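Local coordinates for N-acylhomoserine lactone dependent regulatory protein (Burkholderia cenocepacia, PDB 5L10) that probably binds an N-acylhomoserine lactone signal through this N-terminal autoinducer-binding domain and, as a LuxR-family transcription factor, is thought to regulate transcription by binding DNA, at residues A[34-39]-A[147-152]; A[45-50]-A[55-60]; A[94-99]-A[107-112]; A[14-19]-A[27-32]. All blocks are in the same frame, centred on the assembly; numbering follows the deposited sequence. Where two conformers were deposited one is given.

Contact 1 (A[34-39]-A[147-152])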
loop_
_atom_site.group_PDB
_atom_site.type_symbol
_atom_site.label_atom_id
_atom_site.label_comp_id
_atom_site.label_asym_id
_atom_site.label_seq_id
_atom_site.Cartn_x
_atom_site.Cartn_y
_atom_site.Cartn_z
ATOM N N ALA A 34 -13.386 9.283 -7.692
ATOM C CA ALA A 34 -14.223 10.326 -8.274
ATOM C C ALA A 34 -14.463 11.454 -7.282
ATOM O O ALA A 34 -14.385 12.635 -7.641
ATOM C CB ALA A 34 -15.552 9.737 -8.745
ATOM N N ALA A 35 -14.742 11.109 -6.023
ATOM C CA ALA A 35 -14.966 12.129 -5.004
ATOM C C ALA A 35 -13.717 12.965 -4.756
ATOM O O ALA A 35 -13.822 14.120 -4.330
ATOM C CB ALA A 35 -15.437 11.478 -3.706
ATOM N N LEU A 36 -12.537 12.404 -5.010
ATOM C CA LEU A 36 -11.287 13.138 -4.880
ATOM C C LEU A 36 -10.956 13.965 -6.114
ATOM O O LEU A 36 -9.914 14.629 -6.131
ATOM C CB LEU A 36 -10.135 12.170 -4.589
ATOM C CG LEU A 36 -10.198 11.415 -3.261
ATOM C CD1 LEU A 36 -9.056 10.419 -3.153
ATOM C CD2 LEU A 36 -10.166 12.396 -2.101
ATOM N N GLY A 37 -11.801 13.934 -7.145
ATOM C CA GLY A 37 -11.594 14.726 -8.339
ATOM C C GLY A 37 -11.091 13.971 -9.551
ATOM O O GLY A 37 -10.878 14.595 -10.598
ATOM N N PHE A 38 -10.891 12.659 -9.451
ATOM C CA PHE A 38 -10.380 11.862 -10.563
ATOM C C PHE A 38 -11.558 11.257 -11.315
ATOM O O PHE A 38 -12.248 10.374 -10.793
ATOM C CB PHE A 38 -9.439 10.768 -10.063
ATOM C CG PHE A 38 -8.231 11.290 -9.351
ATOM C CD1 PHE A 38 -7.155 11.791 -10.063
ATOM C CD2 PHE A 38 -8.167 11.277 -7.966
ATOM C CE1 PHE A 38 -6.038 12.271 -9.410
ATOM C CE2 PHE A 38 -7.055 11.756 -7.307
ATOM C CZ PHE A 38 -5.988 12.255 -8.028
ATOM N N ARG A 39 -11.781 11.723 -12.545
ATOM C CA ARG A 39 -12.896 11.211 -13.333
ATOM C C ARG A 39 -12.716 9.736 -13.660
ATOM O O ARG A 39 -13.691 8.976 -13.698
ATOM C CB ARG A 39 -13.046 12.021 -14.619
ATOM C CG ARG A 39 -13.871 11.315 -15.670
ATOM C CD ARG A 39 -14.456 12.270 -16.664
ATOM N NE ARG A 39 -15.237 11.560 -17.666
ATOM C CZ ARG A 39 -16.137 12.138 -18.450
ATOM N NH1 ARG A 39 -16.373 13.437 -18.335
ATOM N NH2 ARG A 39 -16.805 11.418 -19.341
ATOM N N SER A 147 0.195 17.824 -2.553
ATOM C CA SER A 147 0.573 17.670 -1.151
ATOM C C SER A 147 -0.604 17.202 -0.303
ATOM O O SER A 147 -0.458 16.297 0.527
ATOM C CB SER A 147 1.131 18.990 -0.620
ATOM O OG SER A 147 1.180 18.993 0.795
ATOM N N ARG A 148 -1.781 17.795 -0.505
ATOM C CA ARG A 148 -2.943 17.438 0.297
ATOM C C ARG A 148 -3.565 16.111 -0.121
ATOM O O ARG A 148 -4.276 15.496 0.682
ATOM C CB ARG A 148 -3.985 18.561 0.234
ATOM C CG ARG A 148 -5.242 18.222 -0.538
ATOM C CD ARG A 148 -5.535 19.269 -1.596
ATOM N NE ARG A 148 -6.686 18.910 -2.421
ATOM C CZ ARG A 148 -7.817 19.606 -2.474
ATOM N NH1 ARG A 148 -7.952 20.712 -1.756
ATOM N NH2 ARG A 148 -8.809 19.199 -3.255
ATOM N N LEU A 149 -3.294 15.640 -1.338
ATOM C CA LEU A 149 -3.870 14.396 -1.838
ATOM C C LEU A 149 -2.974 13.182 -1.639
ATOM O O LEU A 149 -3.401 12.069 -1.960
ATOM C CB LEU A 149 -4.198 14.518 -3.327
ATOM C CG LEU A 149 -5.507 15.199 -3.719
ATOM C CD1 LEU A 149 -5.680 15.146 -5.223
ATOM C CD2 LEU A 149 -6.679 14.533 -3.021
ATOM N N ARG A 150 -1.752 13.360 -1.130
ATOM C CA ARG A 150 -0.846 12.224 -0.975
ATOM C C ARG A 150 -1.439 11.168 -0.054
ATOM O O ARG A 150 -1.566 9.998 -0.433
ATOM C CB ARG A 150 0.509 12.695 -0.448
ATOM C CG ARG A 150 1.424 13.223 -1.523
ATOM C CD ARG A 150 2.872 13.198 -1.077
ATOM N NE ARG A 150 3.746 13.708 -2.126
ATOM C CZ ARG A 150 4.122 14.977 -2.230
ATOM N NH1 ARG A 150 3.711 15.869 -1.338
ATOM N NH2 ARG A 150 4.916 15.353 -3.224
ATOM N N ALA A 151 -1.808 11.564 1.164
ATOM C CA ALA A 151 -2.385 10.612 2.113
ATOM C C ALA A 151 -3.659 9.956 1.596
ATOM O O ALA A 151 -3.769 8.721 1.699
ATOM C CB ALA A 151 -2.618 11.305 3.459
ATOM N N PRO A 152 -4.649 10.681 1.052
ATOM C CA PRO A 152 -5.833 9.979 0.525
ATOM C C PRO A 152 -5.515 9.043 -0.628
ATOM O O PRO A 152 -6.033 7.921 -0.669
ATOM C CB PRO A 152 -6.754 11.127 0.091
ATOM C CG PRO A 152 -6.322 12.282 0.917
ATOM C CD PRO A 152 -4.841 12.142 1.027
#
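Leu36 and Leu149 meet through one methyl each, CD2 of Leu36 lying 4.2 Å from CD2 of Leu149. The two side chains overlap, running opposite ways. The other Leu36 branch turns to the proline: CD1 of Leu36 is 4.0 Å from CB of Pro152. Leu36 thus straddles two residues three positions apart on helix 143-169. With its CG anti to the carbonyl carbon (chi1 -65°), both methyls are turned to that helix. Phe38 adds the third touch. Its ring meets Leu149 head-on, and CZ of Phe38 stops 4.0 Å from CD1 of Leu149. All four residues are buried, and the contact is wholly apolar.

Away from these four residues the segments diverge. Ala34, Ala35 and Gly37 are exposed and make no contact with segment 147-152. Gly37 has positive phi and ends helix 22-35 in a Schellman motif; its N bonds to O of Ala34 at 2.9 Å. Arg148 is exposed and poorly ordered.

The contact ties the end of helix 22-35 to helix 143-169. Leu141 touches both Phe38 and Leu149, and Phe38 also rests on Leu134 of strand 129-136. Leu9 of helix 3-16 and Leu6 of the second subunit pack against Pro152.

Contact 2 (A[45-50]-A[55-60]); sequences LRRTLP and DMQIVG
Arg46 and selenomethionine Met56 face each other as a non-hydrogen-bonded antiparallel pair. CB of Arg46 has two neighbours, the backbone O of Asp55 at 4.0 Å and SE of Met56 at 4.1 Å. The next carbon, CG, is 3.7 Å from the same Asp55 O. CD then comes to 3.9 Å from CE of Met56. There the chain bends (chi3 69°), and NE and the guanidinium lead away from the neighbouring strand. This is one of two conformers modelled for Arg46. Met56 also folds, at chi2 and chi3, which brings its methyl to the Arg46 carbons. Ile82 of helix 80-87 packs on both side chains.

The two strands, 40-46 and 56-60, form a beta hairpin at one side of the five-stranded antiparallel sheet. Leu45 and Gln57 are a hydrogen-bonded pair of it. Leu45 N gives to Gln57 O at 2.8 Å, and Gln57 N returns a bond to Leu45 O at 2.9 Å. On their face of the sheet, CD2 of Leu45 lies 3.9 Å from NE2 of Gln57, and Leu168 touches both. Toward the turn the pairing slackens: Arg47 N reaches Asp55 O only weakly. The guanidinium of Arg47 bonds through NH2 to Ala169 O. Beyond it, CG of the poorly ordered Pro50 lies 4.1 Å from CB of Asp55.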
loop_
_atom_site.group_PDB
_atom_site.type_symbol
_atom_site.label_atom_id
_atom_site.label_comp_id
_atom_site.label_asym_id
_atom_site.label_seq_id
_atom_site.Cartn_x
_atom_site.Cartn_y
_atom_site.Cartn_z
ATOM N N LEU A 45 -3.532 -5.511 -13.717
ATOM C CA LEU A 45 -2.786 -6.612 -13.120
ATOM C C LEU A 45 -1.913 -7.235 -14.201
ATOM O O LEU A 45 -2.426 -7.834 -15.153
ATOM C CB LEU A 45 -3.732 -7.643 -12.507
ATOM C CG LEU A 45 -3.073 -8.882 -11.895
ATOM C CD1 LEU A 45 -2.118 -8.504 -10.769
ATOM C CD2 LEU A 45 -4.125 -9.864 -11.403
ATOM N N ARG A 46 -0.598 -7.076 -14.070
ATOM C CA ARG A 46 0.363 -7.660 -14.999
ATOM C C ARG A 46 1.048 -8.832 -14.312
ATOM O O ARG A 46 1.688 -8.660 -13.269
ATOM C CB ARG A 46 1.390 -6.629 -15.466
ATOM C CG ARG A 46 2.130 -7.053 -16.723
ATOM C CD ARG A 46 3.228 -6.073 -17.102
ATOM N NE ARG A 46 4.334 -6.104 -16.149
ATOM C CZ ARG A 46 5.560 -5.658 -16.411
ATOM N NH1 ARG A 46 6.503 -5.727 -15.482
ATOM N NH2 ARG A 46 5.844 -5.154 -17.605
ATOM N N ARG A 47 0.917 -10.015 -14.898
ATOM C CA ARG A 47 1.347 -11.253 -14.269
ATOM C C ARG A 47 2.754 -11.646 -14.702
ATOM O O ARG A 47 3.190 -11.354 -15.821
ATOM C CB ARG A 47 0.361 -12.371 -14.596
ATOM C CG ARG A 47 -1.083 -11.908 -14.541
ATOM C CD ARG A 47 -2.038 -13.047 -14.815
ATOM N NE ARG A 47 -2.227 -13.891 -13.641
ATOM C CZ ARG A 47 -3.342 -13.928 -12.921
ATOM N NH1 ARG A 47 -4.378 -13.172 -13.263
ATOM N NH2 ARG A 47 -3.426 -14.727 -11.864
ATOM N N THR A 48 3.457 -12.329 -13.794
ATOM C CA THR A 48 4.856 -12.671 -14.013
ATOM C C THR A 48 5.017 -13.977 -14.784
ATOM O O THR A 48 6.030 -14.170 -15.466
ATOM C CB THR A 48 5.582 -12.743 -12.660
ATOM O OG1 THR A 48 6.993 -12.572 -12.849
ATOM C CG2 THR A 48 5.321 -14.078 -11.955
ATOM N N LEU A 49 4.027 -14.864 -14.716
ATOM C CA LEU A 49 4.125 -16.200 -15.295
ATOM C C LEU A 49 4.028 -16.267 -16.821
ATOM O O LEU A 49 4.626 -17.176 -17.411
ATOM C CB LEU A 49 3.066 -17.116 -14.680
ATOM C CG LEU A 49 3.479 -17.837 -13.394
ATOM C CD1 LEU A 49 2.577 -19.036 -13.160
ATOM C CD2 LEU A 49 4.947 -18.259 -13.434
ATOM N N PRO A 50 3.286 -15.380 -17.503
ATOM C CA PRO A 50 3.272 -15.439 -18.979
ATOM C C PRO A 50 4.648 -15.335 -19.632
ATOM O O PRO A 50 4.781 -15.735 -20.795
ATOM C CB PRO A 50 2.382 -14.252 -19.368
ATOM C CG PRO A 50 1.474 -14.066 -18.220
ATOM C CD PRO A 50 2.244 -14.463 -16.993
ATOM N N ASP A 55 1.013 -10.298 -19.916
ATOM C CA ASP A 55 -0.427 -10.133 -20.063
ATOM C C ASP A 55 -0.931 -9.093 -19.073
ATOM O O ASP A 55 -0.636 -9.169 -17.875
ATOM C CB ASP A 55 -1.163 -11.458 -19.855
ATOM C CG ASP A 55 -2.679 -11.299 -19.888
ATOM O OD1 ASP A 55 -3.245 -11.173 -20.997
ATOM O OD2 ASP A 55 -3.305 -11.310 -18.805
HETATM N N MSE A 56 -1.697 -8.134 -19.578
HETATM C CA MSE A 56 -2.225 -7.052 -18.769
HETATM C C MSE A 56 -3.738 -7.154 -18.657
HETATM O O MSE A 56 -4.455 -6.953 -19.639
HETATM C CB MSE A 56 -1.832 -5.703 -19.374
HETATM C CG MSE A 56 -2.358 -4.493 -18.630
HETATM SE SE MSE A 56 -1.287 -4.021 -17.078
HETATM C CE MSE A 56 0.378 -3.538 -17.970
ATOM N N GLN A 57 -4.217 -7.482 -17.461
ATOM C CA GLN A 57 -5.642 -7.465 -17.167
ATOM C C GLN A 57 -6.028 -6.076 -16.676
ATOM O O GLN A 57 -5.417 -5.551 -15.742
ATOM C CB GLN A 57 -5.994 -8.519 -16.119
ATOM C CG GLN A 57 -7.412 -8.401 -15.603
ATOM C CD GLN A 57 -7.855 -9.620 -14.824
ATOM O OE1 GLN A 57 -8.980 -10.088 -14.983
ATOM N NE2 GLN A 57 -6.979 -10.137 -13.973
ATOM N N ILE A 58 -7.037 -5.480 -17.308
ATOM C CA ILE A 58 -7.394 -4.087 -17.066
ATOM C C ILE A 58 -8.861 -4.006 -16.677
ATOM O O ILE A 58 -9.731 -4.471 -17.421
ATOM C CB ILE A 58 -7.125 -3.202 -18.294
ATOM C CG1 ILE A 58 -5.641 -3.235 -18.660
ATOM C CG2 ILE A 58 -7.591 -1.779 -18.030
ATOM C CD1 ILE A 58 -5.306 -2.514 -19.952
ATOM N N VAL A 59 -9.134 -3.408 -15.519
ATOM C CA VAL A 59 -10.482 -3.018 -15.128
ATOM C C VAL A 59 -10.472 -1.523 -14.846
ATOM O O VAL A 59 -9.466 -0.966 -14.390
ATOM C CB VAL A 59 -10.996 -3.810 -13.903
ATOM C CG1 VAL A 59 -11.018 -5.297 -14.207
ATOM C CG2 VAL A 59 -10.141 -3.532 -12.681
ATOM N N GLY A 60 -11.589 -0.868 -15.135
ATOM C CA GLY A 60 -11.691 0.554 -14.873
ATOM C C GLY A 60 -12.888 1.162 -15.567
ATOM O O GLY A 60 -13.574 0.518 -16.365
#

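Contact 3 (A[94-99]-A[107-112])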
loop_
_atom_site.group_PDB
_atom_site.type_symbol
_atom_site.label_atom_id
_atom_site.label_comp_id
_atom_site.label_asym_id
_atom_site.label_seq_id
_atom_site.Cartn_x
_atom_site.Cartn_y
_atom_site.Cartn_z
ATOM N N TRP A 94 1.859 12.097 -13.766
ATOM C CA TRP A 94 2.208 12.289 -15.165
ATOM C C TRP A 94 1.175 13.163 -15.864
ATOM O O TRP A 94 0.035 13.302 -15.415
ATOM C CB TRP A 94 2.361 10.945 -15.891
ATOM C CG TRP A 94 1.239 9.980 -15.661
ATOM C CD1 TRP A 94 1.203 8.965 -14.750
ATOM C CD2 TRP A 94 -0.005 9.925 -16.370
ATOM N NE1 TRP A 94 0.011 8.285 -14.844
ATOM C CE2 TRP A 94 -0.748 8.855 -15.832
ATOM C CE3 TRP A 94 -0.565 10.681 -17.404
ATOM C CZ2 TRP A 94 -2.019 8.520 -16.296
ATOM C CZ3 TRP A 94 -1.825 10.347 -17.862
ATOM C CH2 TRP A 94 -2.540 9.279 -17.306
ATOM N N ASN A 95 1.609 13.752 -16.982
ATOM C CA ASN A 95 0.808 14.645 -17.813
ATOM C C ASN A 95 1.013 14.242 -19.266
ATOM O O ASN A 95 2.130 14.341 -19.782
ATOM C CB ASN A 95 1.214 16.109 -17.594
ATOM C CG ASN A 95 0.364 17.098 -18.392
ATOM O OD1 ASN A 95 0.006 16.858 -19.547
ATOM N ND2 ASN A 95 0.052 18.227 -17.771
ATOM N N ALA A 96 -0.064 13.816 -19.928
ATOM C CA ALA A 96 0.057 13.298 -21.289
ATOM C C ALA A 96 0.629 14.331 -22.252
ATOM O O ALA A 96 1.288 13.962 -23.231
ATOM C CB ALA A 96 -1.302 12.799 -21.782
ATOM N N PHE A 97 0.403 15.620 -22.000
ATOM C CA PHE A 97 0.949 16.648 -22.880
ATOM C C PHE A 97 2.414 16.955 -22.603
ATOM O O PHE A 97 3.054 17.618 -23.425
ATOM C CB PHE A 97 0.139 17.945 -22.764
ATOM C CG PHE A 97 -1.295 17.809 -23.194
ATOM C CD1 PHE A 97 -1.626 17.680 -24.536
ATOM C CD2 PHE A 97 -2.316 17.825 -22.257
ATOM C CE1 PHE A 97 -2.946 17.556 -24.931
ATOM C CE2 PHE A 97 -3.636 17.702 -22.646
ATOM C CZ PHE A 97 -3.952 17.567 -23.983
ATOM N N ASP A 98 2.969 16.474 -21.490
ATOM C CA ASP A 98 4.276 16.914 -21.016
ATOM C C ASP A 98 5.271 15.771 -20.842
ATOM O O ASP A 98 6.294 15.950 -20.175
ATOM C CB ASP A 98 4.119 17.671 -19.699
ATOM C CG ASP A 98 4.810 19.012 -19.713
ATOM O OD1 ASP A 98 6.004 19.067 -20.075
ATOM O OD2 ASP A 98 4.149 20.014 -19.370
ATOM N N GLU A 99 5.006 14.611 -21.420
ATOM C CA GLU A 99 5.964 13.545 -21.162
ATOM C C GLU A 99 6.884 13.337 -22.360
ATOM O O GLU A 99 6.459 13.473 -23.512
ATOM C CB GLU A 99 5.247 12.229 -20.845
ATOM C CG GLU A 99 4.436 12.234 -19.551
ATOM C CD GLU A 99 5.282 12.475 -18.308
ATOM O OE1 GLU A 99 6.447 12.028 -18.276
ATOM O OE2 GLU A 99 4.776 13.113 -17.360
ATOM N N HIS A 107 -0.079 10.333 -27.226
ATOM C CA HIS A 107 -1.004 10.901 -28.204
ATOM C C HIS A 107 -2.406 10.332 -28.026
ATOM O O HIS A 107 -3.387 11.078 -27.924
ATOM C CB HIS A 107 -0.483 10.635 -29.619
ATOM C CG HIS A 107 -1.488 10.888 -30.702
ATOM N ND1 HIS A 107 -1.713 12.141 -31.231
ATOM C CD2 HIS A 107 -2.314 10.045 -31.367
ATOM C CE1 HIS A 107 -2.640 12.061 -32.170
ATOM N NE2 HIS A 107 -3.022 10.800 -32.271
ATOM N N ASP A 108 -2.514 9.004 -27.968
ATOM C CA ASP A 108 -3.814 8.367 -27.792
ATOM C C ASP A 108 -4.393 8.651 -26.409
ATOM O O ASP A 108 -5.605 8.846 -26.266
ATOM C CB ASP A 108 -3.687 6.863 -28.032
ATOM C CG ASP A 108 -3.471 6.525 -29.492
ATOM O OD1 ASP A 108 -4.163 7.120 -30.347
ATOM O OD2 ASP A 108 -2.612 5.670 -29.791
ATOM N N ALA A 109 -3.542 8.678 -25.380
ATOM C CA ALA A 109 -4.011 8.989 -24.034
ATOM C C ALA A 109 -4.637 10.379 -23.975
ATOM O O ALA A 109 -5.759 10.549 -23.484
ATOM C CB ALA A 109 -2.855 8.873 -23.040
ATOM N N ALA A 110 -3.923 11.388 -24.484
ATOM C CA ALA A 110 -4.447 12.749 -24.479
ATOM C C ALA A 110 -5.734 12.867 -25.287
ATOM O O ALA A 110 -6.610 13.670 -24.944
ATOM C CB ALA A 110 -3.391 13.715 -25.018
ATOM N N CYS A 111 -5.874 12.074 -26.352
ATOM C CA CYS A 111 -7.059 12.170 -27.197
ATOM C C CYS A 111 -8.316 11.643 -26.517
ATOM O O CYS A 111 -9.421 11.927 -26.991
ATOM C CB CYS A 111 -6.836 11.416 -28.509
ATOM S SG CYS A 111 -5.715 12.224 -29.677
ATOM N N PHE A 112 -8.186 10.889 -25.423
ATOM C CA PHE A 112 -9.343 10.251 -24.805
ATOM C C PHE A 112 -9.461 10.590 -23.325
ATOM O O PHE A 112 -10.074 9.843 -22.561
ATOM C CB PHE A 112 -9.298 8.737 -25.011
ATOM C CG PHE A 112 -9.456 8.328 -26.442
ATOM C CD1 PHE A 112 -10.713 8.219 -27.006
ATOM C CD2 PHE A 112 -8.348 8.073 -27.231
ATOM C CE1 PHE A 112 -10.864 7.856 -28.328
ATOM C CE2 PHE A 112 -8.489 7.705 -28.554
ATOM C CZ PHE A 112 -9.750 7.595 -29.105
#
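Ala96 and Phe97 press against Ala110, where the turn after an edge strand meets a helix of the alpha/beta autoinducer-binding domain. Strand 92-95 is an outermost strand of the antiparallel sheet within this chain. It runs into a type I beta turn from Asn95 to Asp98, and the chain then returns as helix 103-111.

The packing between the segments is apolar. CB of Ala96 lies 4.0 Å from CB of Ala110 and 4.4 Å from CB of Ala109. These small side chains let the backbones come close, with the CA atoms of Ala96 and Ala110 5.5 Å apart. Trp106 of the same helix also touches Ala96, while Trp66 of helix 64-72 packs on Ala109.

The aromatic interaction is a CH-pi contact. CB of Ala110 sits 4.3 Å from the centroid of the Phe97 ring, 28° off the ring normal and thus off-centre. Phe97 CG is anti to its carbonyl carbon (chi1 -63°), and the ring reaches over to the helix from this exposed residue. Arg115 and Tyr116 also touch the Phe97 side chain.

Hydrogen bonds shape the turn from within. Asp98 N bonds to Asn95 O, the usual closure of such a turn. Asn95 N gives a fairly straight bond, 165° at the hydrogen, to OE2 of Glu99. That oxygen uses its anti lone pair. The side chain of Asn95 also forms an Asx turn: its OD1 accepts a more bent bond from Phe97 N at 2.8 Å, with the donor in the carbonyl plane.

Contact 4 (A[14-19]-A[27-32])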
loop_
_atom_site.group_PDB
_atom_site.type_symbol
_atom_site.label_atom_id
_atom_site.label_comp_id
_atom_site.label_asym_id
_atom_site.label_seq_id
_atom_site.Cartn_x
_atom_site.Cartn_y
_atom_site.Cartn_z
ATOM N N ASP A 14 -15.217 0.682 4.431
ATOM C CA ASP A 14 -16.310 -0.132 4.944
ATOM C C ASP A 14 -16.959 -0.938 3.827
ATOM O O ASP A 14 -17.296 -2.111 4.019
ATOM C CB ASP A 14 -17.336 0.746 5.656
ATOM C CG ASP A 14 -17.105 0.810 7.154
ATOM O OD1 ASP A 14 -15.945 0.643 7.590
ATOM O OD2 ASP A 14 -18.086 1.021 7.898
ATOM N N ALA A 15 -17.127 -0.332 2.649
ATOM C CA ALA A 15 -17.657 -1.074 1.511
ATOM C C ALA A 15 -16.716 -2.195 1.091
ATOM O O ALA A 15 -17.169 -3.248 0.632
ATOM C CB ALA A 15 -17.915 -0.128 0.339
ATOM N N LEU A 16 -15.407 -1.995 1.255
ATOM C CA LEU A 16 -14.444 -3.019 0.873
ATOM C C LEU A 16 -14.442 -4.200 1.831
ATOM O O LEU A 16 -13.918 -5.261 1.479
ATOM C CB LEU A 16 -13.041 -2.415 0.781
ATOM C CG LEU A 16 -12.827 -1.416 -0.360
ATOM C CD1 LEU A 16 -11.401 -0.906 -0.370
ATOM C CD2 LEU A 16 -13.182 -2.041 -1.696
ATOM N N GLN A 17 -15.012 -4.043 3.028
ATOM C CA GLN A 17 -15.168 -5.162 3.949
ATOM C C GLN A 17 -16.325 -6.080 3.573
ATOM O O GLN A 17 -16.402 -7.196 4.095
ATOM C CB GLN A 17 -15.369 -4.657 5.383
ATOM C CG GLN A 17 -14.250 -3.772 5.899
ATOM C CD GLN A 17 -12.889 -4.426 5.785
ATOM O OE1 GLN A 17 -12.729 -5.615 6.068
ATOM N NE2 GLN A 17 -11.897 -3.650 5.361
ATOM N N ARG A 18 -17.226 -5.637 2.698
ATOM C CA ARG A 18 -18.338 -6.455 2.229
ATOM C C ARG A 18 -18.249 -6.676 0.722
ATOM O O ARG A 18 -19.268 -6.762 0.032
ATOM C CB ARG A 18 -19.677 -5.821 2.602
ATOM C CG ARG A 18 -19.798 -5.438 4.064
ATOM C CD ARG A 18 -21.126 -4.753 4.346
ATOM N NE ARG A 18 -21.337 -3.582 3.498
ATOM C CZ ARG A 18 -21.016 -2.338 3.841
ATOM N NH1 ARG A 18 -20.462 -2.094 5.022
ATOM N NH2 ARG A 18 -21.246 -1.337 3.002
ATOM N N ALA A 19 -17.026 -6.759 0.197
ATOM C CA ALA A 19 -16.776 -6.942 -1.231
ATOM C C ALA A 19 -15.903 -8.174 -1.404
ATOM O O ALA A 19 -14.666 -8.075 -1.401
ATOM C CB ALA A 19 -16.115 -5.709 -1.841
ATOM N N PRO A 27 -16.132 -0.689 -7.595
ATOM C CA PRO A 27 -16.976 0.523 -7.469
ATOM C C PRO A 27 -16.656 1.363 -6.240
ATOM O O PRO A 27 -16.682 2.599 -6.333
ATOM C CB PRO A 27 -18.399 -0.048 -7.405
ATOM C CG PRO A 27 -18.317 -1.277 -8.213
ATOM C CD PRO A 27 -16.961 -1.868 -7.920
ATOM N N PRO A 28 -16.373 0.769 -5.066
ATOM C CA PRO A 28 -15.962 1.629 -3.940
ATOM C C PRO A 28 -14.710 2.436 -4.226
ATOM O O PRO A 28 -14.656 3.627 -3.893
ATOM C CB PRO A 28 -15.741 0.632 -2.795
ATOM C CG PRO A 28 -16.608 -0.501 -3.120
ATOM C CD PRO A 28 -16.557 -0.625 -4.615
ATOM N N ILE A 29 -13.695 1.823 -4.838
ATOM C CA ILE A 29 -12.452 2.539 -5.104
ATOM C C ILE A 29 -12.669 3.606 -6.170
ATOM O O ILE A 29 -12.128 4.715 -6.079
ATOM C CB ILE A 29 -11.342 1.550 -5.505
ATOM C CG1 ILE A 29 -11.121 0.517 -4.396
ATOM C CG2 ILE A 29 -10.052 2.291 -5.804
ATOM C CD1 ILE A 29 -10.151 -0.581 -4.769
ATOM N N ALA A 30 -13.469 3.296 -7.192
ATOM C CA ALA A 30 -13.747 4.278 -8.235
ATOM C C ALA A 30 -14.600 5.426 -7.704
ATOM O O ALA A 30 -14.392 6.586 -8.081
ATOM C CB ALA A 30 -14.428 3.602 -9.424
ATOM N N ALA A 31 -15.561 5.126 -6.826
ATOM C CA ALA A 31 -16.378 6.184 -6.244
ATOM C C ALA A 31 -15.542 7.107 -5.365
ATOM O O ALA A 31 -15.753 8.327 -5.359
ATOM C CB ALA A 31 -17.538 5.581 -5.452
ATOM N N ALA A 32 -14.581 6.549 -4.624
ATOM C CA ALA A 32 -13.710 7.386 -3.803
ATOM C C ALA A 32 -12.805 8.254 -4.671
ATOM O O ALA A 32 -12.650 9.454 -4.410
ATOM C CB ALA A 32 -12.882 6.517 -2.858
#
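A helical hairpin near the N-terminus brings the end of helix 3-16 against the middle of helix 22-35. Ala15 and Leu16 meet Pro28 and Ile29 here. The tightest touch is between CB of Ala15 and CG of Pro28, at 3.7 Å. CB of Pro28 is also close, 3.9 Å from CB of Ala15. The methyl of Ala15 therefore rests against two carbons of one proline ring.

Leu16 approaches the same ring with one branch. Its CD2 lies 3.9 Å from CB of Pro28 and 4.0 Å from CG of Pro28. The same methyl comes within 4.3 Å of CG1 of Ile29, a looser touch. The CB of Leu16 does not point at the other helix. With CG anti to the carbonyl carbon (chi1 -68°) and chi2 extended at -179°, CD2 is carried across to it.

Pro27 and Pro28 both lack an N-H to give to the preceding turn, and helix 22-35 is kinked there. The Pro28 ring faces helix 3-16. Regular bonding resumes just after: Ala31 N bonds to Pro27 O, and Ala32 N to Pro28 O at 3.0 Å.

Helix 143-169 packs alongside the hairpin, with Ala159 and Tyr163 touching Leu16 and Leu156 touching Ile29. Gln17 NE2 bonds to the Tyr163 hydroxyl. Gln17 also packs on Arg150 of the second subunit.

Contacts 1 and 4 share helix 22-35: contact 4 joins its middle to helix 3-16, and contact 1 joins its end to helix 143-169. Their centres are 16 Å apart, and both touch the second subunit. Contacts 2 and 3 both reach the antiparallel sheet, at its two outermost strands within the chain, with centres 22 Å apart. Contacts 3 and 4 lie on opposite sides of the chain's centre, 28 Å apart between centres. Contacts 1 and 2 are likewise opposed, at 25 Å. A glycerol, probably from crystallisation, lies about 4 Å from the Met56 side chain in contact 2. This is consistent with the lactone pocket of LuxR relatives, between the sheet and the helices on one side.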